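Beta-galactosidase (PDB 4CU9) probably binds galactose-containing glycans through this carbohydrate-binding module, a calcium-bearing beta-sandwich domain of a pneumococcal enzyme that hydrolyses beta-galactosides. Local coordinates at residues V35-D40 with E45-T50; V66-N71 with M179-P184; S115-Y120 with A160-M165. One frame throughout, in Å; residues are numbered along the deposited sequence.

Interaction 1. Residues V35-D40 with E45-T50. With CA (calcium ion), chain C.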
loop_
_atom_site.group_PDB
_atom_site.type_symbol
_atom_site.label_atom_id
_atom_site.label_comp_id
_atom_site.label_asym_id
_atom_site.label_seq_id
_atom_site.Cartn_x
_atom_site.Cartn_y
_atom_site.Cartn_z
ATOM N N VAL A 35 -4.362 -5.246 -6.548
ATOM C CA VAL A 35 -4.212 -4.230 -5.508
ATOM C C VAL A 35 -5.538 -4.037 -4.750
ATOM O O VAL A 35 -5.561 -3.681 -3.582
ATOM C CB VAL A 35 -3.728 -2.902 -6.082
ATOM C CG1 VAL A 35 -4.849 -2.187 -6.847
ATOM C CG2 VAL A 35 -3.196 -2.019 -4.991
ATOM N N ASP A 36 -6.649 -4.288 -5.418
ATOM C CA ASP A 36 -7.943 -4.155 -4.778
ATOM C C ASP A 36 -8.136 -5.167 -3.659
ATOM O O ASP A 36 -9.004 -4.983 -2.844
ATOM C CB ASP A 36 -9.056 -4.261 -5.829
ATOM C CG ASP A 36 -9.183 -2.967 -6.668
ATOM O OD1 ASP A 36 -9.323 -1.862 -6.086
ATOM O OD2 ASP A 36 -9.167 -3.033 -7.920
ATOM N N TYR A 37 -7.319 -6.220 -3.594
ATOM C CA TYR A 37 -7.388 -7.151 -2.481
ATOM C C TYR A 37 -6.835 -6.563 -1.182
ATOM O O TYR A 37 -7.068 -7.137 -0.117
ATOM C CB TYR A 37 -6.649 -8.456 -2.787
ATOM C CG TYR A 37 -7.232 -9.277 -3.910
ATOM C CD1 TYR A 37 -8.583 -9.239 -4.185
ATOM C CD2 TYR A 37 -6.428 -10.098 -4.695
ATOM C CE1 TYR A 37 -9.143 -9.981 -5.223
ATOM C CE2 TYR A 37 -6.985 -10.877 -5.720
ATOM C CZ TYR A 37 -8.345 -10.804 -5.975
ATOM O OH TYR A 37 -8.963 -11.527 -7.003
ATOM N N LEU A 38 -6.151 -5.414 -1.264
ATOM C CA LEU A 38 -5.613 -4.744 -0.090
ATOM C C LEU A 38 -6.663 -4.212 0.887
ATOM O O LEU A 38 -6.396 -4.156 2.088
ATOM C CB LEU A 38 -4.757 -3.549 -0.461
ATOM C CG LEU A 38 -3.358 -3.800 -1.017
ATOM C CD1 LEU A 38 -2.690 -2.459 -1.245
ATOM C CD2 LEU A 38 -2.530 -4.614 -0.060
ATOM N N ASN A 39 -7.815 -3.795 0.380
ATOM C CA ASN A 39 -8.852 -3.253 1.277
ATOM C C ASN A 39 -10.221 -3.851 1.120
ATOM O O ASN A 39 -11.217 -3.143 1.248
ATOM C CB ASN A 39 -8.914 -1.723 1.166
ATOM C CG ASN A 39 -9.409 -1.255 -0.183
ATOM O OD1 ASN A 39 -9.288 -1.970 -1.157
ATOM N ND2 ASN A 39 -9.969 -0.044 -0.242
ATOM N N ASP A 40 -10.287 -5.150 0.886
ATOM C CA ASP A 40 -11.576 -5.814 0.679
ATOM C C ASP A 40 -12.100 -6.487 1.947
ATOM O O ASP A 40 -13.096 -7.185 1.922
ATOM C CB ASP A 40 -11.472 -6.818 -0.473
ATOM C CG ASP A 40 -10.531 -7.940 -0.195
ATOM O OD1 ASP A 40 -9.851 -8.001 0.855
ATOM O OD2 ASP A 40 -10.446 -8.812 -1.043
ATOM N N GLU A 45 -5.197 -15.991 2.040
ATOM C CA GLU A 45 -3.842 -16.015 1.480
ATOM C C GLU A 45 -3.817 -16.025 -0.035
ATOM O O GLU A 45 -2.827 -15.591 -0.644
ATOM C CB GLU A 45 -3.040 -17.210 2.042
ATOM C CG GLU A 45 -2.925 -17.142 3.550
ATOM C CD GLU A 45 -1.931 -18.114 4.156
ATOM O OE1 GLU A 45 -1.362 -18.958 3.432
ATOM O OE2 GLU A 45 -1.735 -18.026 5.386
ATOM N N ASN A 46 -4.907 -16.476 -0.642
ATOM C CA ASN A 46 -4.989 -16.568 -2.097
ATOM C C ASN A 46 -5.523 -15.317 -2.785
ATOM O O ASN A 46 -5.641 -15.297 -4.007
ATOM C CB ASN A 46 -5.822 -17.790 -2.479
ATOM C CG ASN A 46 -5.089 -19.089 -2.206
ATOM O OD1 ASN A 46 -5.588 -19.968 -1.510
ATOM N ND2 ASN A 46 -3.881 -19.204 -2.746
ATOM N N ARG A 47 -5.832 -14.282 -2.000
ATOM C CA ARG A 47 -6.209 -12.982 -2.532
ATOM C C ARG A 47 -5.228 -11.945 -2.008
ATOM O O ARG A 47 -5.445 -11.328 -0.968
ATOM C CB ARG A 47 -7.625 -12.626 -2.125
ATOM C CG ARG A 47 -8.701 -13.523 -2.732
ATOM C CD ARG A 47 -10.054 -13.291 -2.081
ATOM N NE ARG A 47 -10.528 -11.891 -2.187
ATOM C CZ ARG A 47 -11.278 -11.414 -3.190
ATOM N NH1 ARG A 47 -11.641 -12.199 -4.199
ATOM N NH2 ARG A 47 -11.679 -10.144 -3.185
ATOM N N ARG A 48 -4.135 -11.755 -2.723
ATOM C CA ARG A 48 -3.104 -10.835 -2.257
ATOM C C ARG A 48 -2.711 -9.833 -3.337
ATOM O O ARG A 48 -2.961 -10.042 -4.523
ATOM C CB ARG A 48 -1.886 -11.615 -1.798
ATOM C CG ARG A 48 -1.305 -12.463 -2.906
ATOM C CD ARG A 48 -0.589 -13.656 -2.376
ATOM N NE ARG A 48 -0.031 -14.416 -3.496
ATOM C CZ ARG A 48 -0.352 -15.670 -3.810
ATOM N NH1 ARG A 48 -1.213 -16.367 -3.098
ATOM N NH2 ARG A 48 0.226 -16.238 -4.845
ATOM N N TRP A 49 -2.175 -8.713 -2.888
ATOM C CA TRP A 49 -1.450 -7.813 -3.733
ATOM C C TRP A 49 0.023 -8.188 -3.636
ATOM O O TRP A 49 0.548 -8.467 -2.566
ATOM C CB TRP A 49 -1.650 -6.360 -3.290
ATOM C CG TRP A 49 -0.664 -5.462 -3.947
ATOM C CD1 TRP A 49 -0.754 -4.926 -5.190
ATOM C CD2 TRP A 49 0.578 -5.060 -3.423
ATOM N NE1 TRP A 49 0.358 -4.171 -5.460
ATOM C CE2 TRP A 49 1.197 -4.242 -4.389
ATOM C CE3 TRP A 49 1.230 -5.270 -2.196
ATOM C CZ2 TRP A 49 2.436 -3.664 -4.185
ATOM C CZ3 TRP A 49 2.449 -4.699 -1.997
ATOM C CH2 TRP A 49 3.057 -3.914 -2.990
ATOM N N THR A 50 0.703 -8.099 -4.768
ATOM C CA THR A 50 2.109 -8.293 -4.808
ATOM C C THR A 50 2.662 -7.445 -5.950
ATOM O O THR A 50 1.917 -7.059 -6.873
ATOM C CB THR A 50 2.236 -9.782 -5.179
ATOM O OG1 THR A 50 2.251 -10.645 -4.022
ATOM C CG2 THR A 50 3.170 -10.060 -6.178
HETATM CA CA CA C . -7.650 -8.474 1.589
HETATM O O HOH W 1 -7.441 -10.489 0.474
#

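Interaction 2. Residues V66-N71 with M179-P184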
loop_
_atom_site.group_PDB
_atom_site.type_symbol
_atom_site.label_atom_id
_atom_site.label_comp_id
_atom_site.label_asym_id
_atom_site.label_seq_id
_atom_site.Cartn_x
_atom_site.Cartn_y
_atom_site.Cartn_z
ATOM N N VAL A 66 -3.833 3.626 0.352
ATOM C CA VAL A 66 -5.277 3.836 0.214
ATOM C C VAL A 66 -5.595 5.303 0.038
ATOM O O VAL A 66 -5.093 6.170 0.765
ATOM C CB VAL A 66 -6.078 3.267 1.413
ATOM C CG1 VAL A 66 -7.574 3.503 1.263
ATOM C CG2 VAL A 66 -5.778 1.778 1.664
ATOM N N ILE A 67 -6.390 5.577 -0.979
ATOM C CA ILE A 67 -7.102 6.842 -1.150
ATOM C C ILE A 67 -8.490 6.761 -0.481
ATOM O O ILE A 67 -9.306 5.910 -0.824
ATOM C CB ILE A 67 -7.334 7.135 -2.636
ATOM C CG1 ILE A 67 -6.006 7.241 -3.370
ATOM C CG2 ILE A 67 -8.118 8.430 -2.802
ATOM C CD1 ILE A 67 -6.109 7.014 -4.868
ATOM N N PHE A 68 -8.754 7.684 0.425
ATOM C CA PHE A 68 -10.003 7.752 1.146
ATOM C C PHE A 68 -11.095 8.371 0.277
ATOM O O PHE A 68 -10.927 9.461 -0.244
ATOM C CB PHE A 68 -9.823 8.550 2.447
ATOM C CG PHE A 68 -8.720 8.029 3.309
ATOM C CD1 PHE A 68 -8.603 6.666 3.538
ATOM C CD2 PHE A 68 -7.779 8.883 3.866
ATOM C CE1 PHE A 68 -7.562 6.165 4.304
ATOM C CE2 PHE A 68 -6.755 8.387 4.652
ATOM C CZ PHE A 68 -6.637 7.034 4.845
ATOM N N ARG A 69 -12.190 7.637 0.123
ATOM C CA ARG A 69 -13.347 8.074 -0.665
ATOM C C ARG A 69 -14.637 7.681 0.026
ATOM O O ARG A 69 -14.695 6.701 0.755
ATOM C CB ARG A 69 -13.334 7.430 -2.034
ATOM C CG ARG A 69 -12.076 7.754 -2.821
ATOM C CD ARG A 69 -11.902 6.847 -4.008
ATOM N NE ARG A 69 -12.737 7.244 -5.127
ATOM C CZ ARG A 69 -13.880 6.658 -5.484
ATOM N NH1 ARG A 69 -14.395 5.656 -4.789
ATOM N NH2 ARG A 69 -14.539 7.092 -6.554
ATOM N N GLU A 70 -15.679 8.442 -0.239
ATOM C CA GLU A 70 -17.006 8.103 0.250
ATOM C C GLU A 70 -17.979 8.579 -0.827
ATOM O O GLU A 70 -17.828 9.706 -1.334
ATOM C CB GLU A 70 -17.257 8.809 1.579
ATOM C CG GLU A 70 -18.550 8.423 2.287
ATOM C CD GLU A 70 -18.393 7.176 3.110
ATOM O OE1 GLU A 70 -18.251 6.094 2.499
ATOM O OE2 GLU A 70 -18.426 7.275 4.352
ATOM N N ASN A 71 -18.948 7.723 -1.169
ATOM C CA ASN A 71 -19.979 8.045 -2.154
ATOM C C ASN A 71 -19.308 8.606 -3.400
ATOM O O ASN A 71 -19.767 9.609 -3.976
ATOM C CB ASN A 71 -20.987 9.068 -1.588
ATOM C CG ASN A 71 -21.567 8.667 -0.230
ATOM O OD1 ASN A 71 -21.771 9.507 0.653
ATOM N ND2 ASN A 71 -21.799 7.404 -0.050
ATOM N N MET A 179 -4.411 -4.024 4.001
ATOM C CA MET A 179 -3.825 -2.787 4.506
ATOM C C MET A 179 -4.998 -1.905 4.877
ATOM O O MET A 179 -5.863 -1.671 4.036
ATOM C CB MET A 179 -2.989 -2.130 3.421
ATOM C CG MET A 179 -2.519 -0.740 3.736
ATOM S SD MET A 179 -1.623 0.035 2.402
ATOM C CE MET A 179 -0.237 -1.023 2.095
ATOM N N THR A 180 -5.005 -1.398 6.103
ATOM C CA THR A 180 -6.105 -0.584 6.621
ATOM C C THR A 180 -5.549 0.611 7.391
ATOM O O THR A 180 -4.491 0.505 8.076
ATOM C CB THR A 180 -6.981 -1.421 7.585
ATOM O OG1 THR A 180 -7.213 -2.718 7.038
ATOM C CG2 THR A 180 -8.306 -0.779 7.800
ATOM N N PHE A 181 -6.261 1.733 7.290
ATOM C CA PHE A 181 -5.992 2.914 8.093
ATOM C C PHE A 181 -7.235 3.226 8.900
ATOM O O PHE A 181 -8.342 3.095 8.376
ATOM C CB PHE A 181 -5.591 4.086 7.211
ATOM C CG PHE A 181 -4.363 3.793 6.405
ATOM C CD1 PHE A 181 -3.106 3.883 6.984
ATOM C CD2 PHE A 181 -4.473 3.307 5.108
ATOM C CE1 PHE A 181 -1.971 3.570 6.246
ATOM C CE2 PHE A 181 -3.341 2.978 4.372
ATOM C CZ PHE A 181 -2.094 3.088 4.959
ATOM N N LEU A 182 -7.069 3.665 10.148
ATOM C CA LEU A 182 -8.229 3.840 11.021
ATOM C C LEU A 182 -8.152 5.108 11.857
ATOM O O LEU A 182 -7.079 5.602 12.109
ATOM C CB LEU A 182 -8.372 2.645 11.946
ATOM C CG LEU A 182 -8.603 1.267 11.308
ATOM C CD1 LEU A 182 -8.655 0.215 12.396
ATOM C CD2 LEU A 182 -9.877 1.201 10.467
ATOM N N ALA A 183 -9.320 5.566 12.306
ATOM C CA ALA A 183 -9.507 6.782 13.087
ATOM C C ALA A 183 -8.833 6.638 14.430
ATOM O O ALA A 183 -8.614 5.527 14.879
ATOM C CB ALA A 183 -11.003 7.084 13.294
ATOM N N PRO A 184 -8.499 7.764 15.074
ATOM C CA PRO A 184 -7.972 7.682 16.436
ATOM C C PRO A 184 -8.885 6.971 17.426
ATOM O O PRO A 184 -10.114 6.949 17.245
ATOM C CB PRO A 184 -7.829 9.161 16.864
ATOM C CG PRO A 184 -7.883 9.954 15.600
ATOM C CD PRO A 184 -8.633 9.144 14.594
#

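Interaction 3. Residues S115-Y120 with A160-M165. Unlike the reference sequence in segment 160-165: A160 (reference Val). With EDO (1,2-ethanediol), chain D.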
loop_
_atom_site.group_PDB
_atom_site.type_symbol
_atom_site.label_atom_id
_atom_site.label_comp_id
_atom_site.label_asym_id
_atom_site.label_seq_id
_atom_site.Cartn_x
_atom_site.Cartn_y
_atom_site.Cartn_z
ATOM N N SER A 115 -3.059 0.561 -9.998
ATOM C CA SER A 115 -2.199 -0.555 -9.528
ATOM C C SER A 115 -0.774 -0.483 -10.044
ATOM O O SER A 115 0.101 -1.239 -9.599
ATOM C CB SER A 115 -2.788 -1.894 -9.945
ATOM O OG SER A 115 -2.566 -2.108 -11.331
ATOM N N ASN A 116 -0.523 0.416 -10.990
ATOM C CA ASN A 116 0.766 0.505 -11.629
ATOM C C ASN A 116 1.060 1.948 -12.037
ATOM O O ASN A 116 1.425 2.227 -13.183
ATOM C CB ASN A 116 0.816 -0.421 -12.839
ATOM C CG ASN A 116 1.198 -1.817 -12.479
ATOM O OD1 ASN A 116 2.319 -2.065 -12.118
ATOM N ND2 ASN A 116 0.249 -2.750 -12.569
ATOM N N TYR A 117 0.960 2.866 -11.070
ATOM C CA TYR A 117 1.094 4.263 -11.422
ATOM C C TYR A 117 2.485 4.599 -11.877
ATOM O O TYR A 117 2.645 5.506 -12.693
ATOM C CB TYR A 117 0.591 5.218 -10.345
ATOM C CG TYR A 117 1.384 5.320 -9.083
ATOM C CD1 TYR A 117 2.659 5.906 -9.063
ATOM C CD2 TYR A 117 0.859 4.844 -7.902
ATOM C CE1 TYR A 117 3.385 6.018 -7.874
ATOM C CE2 TYR A 117 1.576 4.944 -6.729
ATOM C CZ TYR A 117 2.832 5.536 -6.715
ATOM O OH TYR A 117 3.525 5.615 -5.530
ATOM N N GLN A 118 3.501 3.887 -11.381
ATOM C CA GLN A 118 4.868 4.285 -11.733
ATOM C C GLN A 118 5.170 4.112 -13.210
ATOM O O GLN A 118 5.715 5.027 -13.845
ATOM C CB GLN A 118 5.920 3.573 -10.900
ATOM C CG GLN A 118 7.241 4.290 -10.973
ATOM C CD GLN A 118 8.094 4.023 -9.767
ATOM O OE1 GLN A 118 8.550 2.911 -9.566
ATOM N NE2 GLN A 118 8.299 5.033 -8.965
ATOM N N ALA A 119 4.788 2.960 -13.754
ATOM C CA ALA A 119 5.040 2.589 -15.154
ATOM C C ALA A 119 4.012 3.196 -16.093
ATOM O O ALA A 119 4.334 3.607 -17.206
ATOM C CB ALA A 119 5.008 1.086 -15.310
ATOM N N TYR A 120 2.773 3.262 -15.636
ATOM C CA TYR A 120 1.689 3.547 -16.552
ATOM C C TYR A 120 1.026 4.882 -16.375
ATOM O O TYR A 120 0.247 5.299 -17.229
ATOM C CB TYR A 120 0.652 2.450 -16.451
ATOM C CG TYR A 120 1.155 1.145 -16.993
ATOM C CD1 TYR A 120 1.786 1.063 -18.247
ATOM C CD2 TYR A 120 1.014 -0.011 -16.262
ATOM C CE1 TYR A 120 2.236 -0.156 -18.741
ATOM C CE2 TYR A 120 1.471 -1.216 -16.733
ATOM C CZ TYR A 120 2.067 -1.293 -17.968
ATOM O OH TYR A 120 2.497 -2.525 -18.391
ATOM N N ALA A 160 -4.972 10.531 1.463
ATOM C CA ALA A 160 -4.334 9.270 1.050
ATOM C C ALA A 160 -3.181 8.989 1.992
ATOM O O ALA A 160 -2.490 9.924 2.419
ATOM C CB ALA A 160 -3.807 9.345 -0.374
ATOM N N MET A 161 -2.997 7.713 2.315
ATOM C CA MET A 161 -1.868 7.244 3.141
ATOM C C MET A 161 -1.222 6.121 2.361
ATOM O O MET A 161 -1.881 5.485 1.546
ATOM C CB MET A 161 -2.353 6.718 4.491
ATOM C CG MET A 161 -3.014 7.787 5.340
ATOM S SD MET A 161 -1.939 9.022 6.083
ATOM C CE MET A 161 -0.882 8.036 7.106
ATOM N N ARG A 162 0.074 5.933 2.556
ATOM C CA ARG A 162 0.766 4.810 1.972
ATOM C C ARG A 162 1.884 4.300 2.864
ATOM O O ARG A 162 2.357 4.971 3.796
ATOM C CB ARG A 162 1.323 5.150 0.569
ATOM C CG ARG A 162 2.584 5.973 0.572
ATOM C CD ARG A 162 3.035 6.314 -0.810
ATOM N NE ARG A 162 4.349 6.903 -0.780
ATOM C CZ ARG A 162 5.077 7.174 -1.850
ATOM N NH1 ARG A 162 4.594 6.912 -3.074
ATOM N NH2 ARG A 162 6.274 7.725 -1.694
ATOM N N TRP A 163 2.330 3.103 2.511
ATOM C CA TRP A 163 3.537 2.529 3.066
ATOM C C TRP A 163 4.533 2.439 1.924
ATOM O O TRP A 163 4.244 1.818 0.844
ATOM C CB TRP A 163 3.280 1.140 3.657
ATOM C CG TRP A 163 2.458 1.150 4.881
ATOM C CD1 TRP A 163 1.131 1.027 4.958
ATOM C CD2 TRP A 163 2.922 1.381 6.209
ATOM N NE1 TRP A 163 0.717 1.119 6.257
ATOM C CE2 TRP A 163 1.805 1.350 7.052
ATOM C CE3 TRP A 163 4.171 1.606 6.765
ATOM C CZ2 TRP A 163 1.908 1.486 8.436
ATOM C CZ3 TRP A 163 4.267 1.752 8.170
ATOM C CH2 TRP A 163 3.131 1.676 8.964
ATOM N N ARG A 164 5.670 3.102 2.114
ATOM C CA ARG A 164 6.792 3.049 1.168
ATOM C C ARG A 164 7.739 1.974 1.668
ATOM O O ARG A 164 8.321 2.079 2.747
ATOM C CB ARG A 164 7.471 4.400 1.019
ATOM C CG ARG A 164 8.690 4.396 0.067
ATOM C CD ARG A 164 9.064 5.814 -0.311
ATOM N NE ARG A 164 9.452 6.626 0.835
ATOM C CZ ARG A 164 10.607 6.530 1.484
ATOM N NH1 ARG A 164 11.559 5.671 1.113
ATOM N NH2 ARG A 164 10.840 7.323 2.509
ATOM N N MET A 165 7.829 0.889 0.914
ATOM C CA MET A 165 8.464 -0.338 1.395
ATOM C C MET A 165 9.645 -0.757 0.506
ATOM O O MET A 165 9.783 -0.323 -0.639
ATOM C CB MET A 165 7.430 -1.446 1.424
ATOM C CG MET A 165 6.239 -1.186 2.355
ATOM S SD MET A 165 4.871 -2.401 2.178
ATOM C CE MET A 165 4.125 -1.923 0.640
HETATM C C1 EDO D . 6.987 7.010 -5.997
HETATM O O1 EDO D . 6.083 6.018 -5.467
HETATM C C2 EDO D . 7.010 8.348 -5.248
HETATM O O2 EDO D . 7.763 8.221 -4.044
#

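Interaction 1. Residues V35-D40 with E45-T50
The calcium site of this galactose-binding-like module is built partly on the loop that holds Y37, D40 and R47. The ion is bound by the carbonyl oxygen of Y37 (Y37 O to calcium 2.2 Å), by D40 OD1 and by a water; D42, I177 and E178 supply the remaining ligands. R47 reaches the site indirectly. Its own carbonyl oxygen accepts from the calcium-bound water, while its side chain grips the second oxygen of the D40 carboxylate. Two of the three guanidinium nitrogens of R47 go side-on to that one atom: NH2, 2.8 Å from D40 OD2 with an N-H...O angle of 160°, and NE, whose bond is longer and more bent. Carboxylate and guanidinium are nearly coplanar. D40 is thus shared between two cations, one at each oxygen, which fixes its rotation and would favour its charged form.

The bend of R47 at chi3 (58°) folds the guanidinium back over Y37, so that one face of the group receives CE1 of the tyrosine ring, 3.3 Å from R47 NH2, the two planes being 50° apart. R47 CB sits over the ring centre, 3.8 Å from the centroid, as a CH-pi contact. An aromatic ring suits this place because it accepts both the aliphatic root of the arginine and its flat cationic end.

Deeper in, V35 CB packs 3.7 Å from CD1 of the W49 indole, and L38 CD2 packs on W49 CB. L38 and W49 both rest on M176 of strand 173-182 and A64 of strand 61-70; W49 NE1 hydrogen-bonds to T24 OG1. A calcium held between a loop and a strand of the beta-sandwich, through backbone carbonyls and acidic side chains, is a common structural feature of galactose-binding-like carbohydrate-binding modules.

Interaction 2. Residues V66-N71 with M179-P184
V66 and F181 meet across the interior of the module in a contact carried by apolar side chains, with no hydrogen bond between the two segments. The aliphatic-to-aromatic part is made by V66 CG2, which reaches the edge of the F181 ring near its plane, 3.8 Å from F181 CE2. V66 CB is 4.0 Å from F181 CD2, and the two side chains run past each other in opposite directions. Valine fits here because its branching at CB suits an extended strand and holds its methyl close to the backbone, where it fills the short gap to the F181 ring.

Between the two aromatic residues the approach is different. F68 presents the far end of its ring, CZ, to the CB of F181 at 3.9 Å; that CB lies near the plane of the F68 ring, and the side chains cross at about a right angle. With CG beside its backbone N (chi1 -54°), the F68 ring extends to the root of F181 rather than stacking on its ring. Phenylalanine has the length to span the gap between backbones that do not pair here.

Strand 160-166 hydrogen-bonds to strand 61-70 through M161 and V66, and its M161 packs against both phenylalanines. The ring of W163 meets that of F181 nearly parallel, while A82 of strand 73-86 also touches F181. The contact thus sits between strands 160-166 and 73-86, the first paired with 61-70 and the second with both 61-70 and 173-182.

Interaction 3. Residues S115-Y120 with A160-M165
R162 meets Y117 through the far end of a long side chain. From CB, with CG set between the backbone N and the carbonyl carbon (chi1 78°), the chain runs extended through CG and CD to NE, carrying the charge from strand 160-166 toward helix 117-120. NE is taken by E101 of strand 97-103 in a salt bridge, which fixes one edge of the guanidinium, and W132 makes a cation-pi contact with the same group. Arginine suits the place because its several N-H bonds can serve a carboxylate and a further partner together. The setting is one side of the beta-sandwich of this galactose-binding-like domain, where loops and a short helix lie over the strands.

Beyond CZ, R162 NH1 is 3.0 Å from Y117 OH. The tyrosine ring and the guanidinium are only 12° apart in plane, and each meets the other at its edge. A molecule of 1,2-ethanediol, probably from the crystallisation liquor, bridges the two groups: its O1 lies 2.6 Å from Y117 OH in a hydrogen bond and also accepts from R162 NH1, the latter bond bent. R162 NH2 donates to O2 of the diol at 2.8 Å, almost straight at 175°. Tyrosine suits its side of the pair, since its rigid ring carries one hydroxyl across to the arginine.

All three contacts involve strands of the same beta-sandwich, with centres 14 to 16 Å apart. The calcium-site loop of interaction 1 joins interaction 2 through a probable hydrogen bond between L38 O and M179 N at 2.8 Å, just after the calcium ligands I177 and E178. Interaction 3 lies nested in the chain loop that interaction 2 closes, and the two share strand pairing, with V66 N 2.9 Å from M161 O. Their side chains touch as well, F181 CE1 lying 3.6 Å from M161 CB. Interactions 1 and 3 meet where V35 CG1 packs on S115 CB, 3.7 Å away. The calcium belongs to interaction 1, whereas the ethanediol is held in interaction 3.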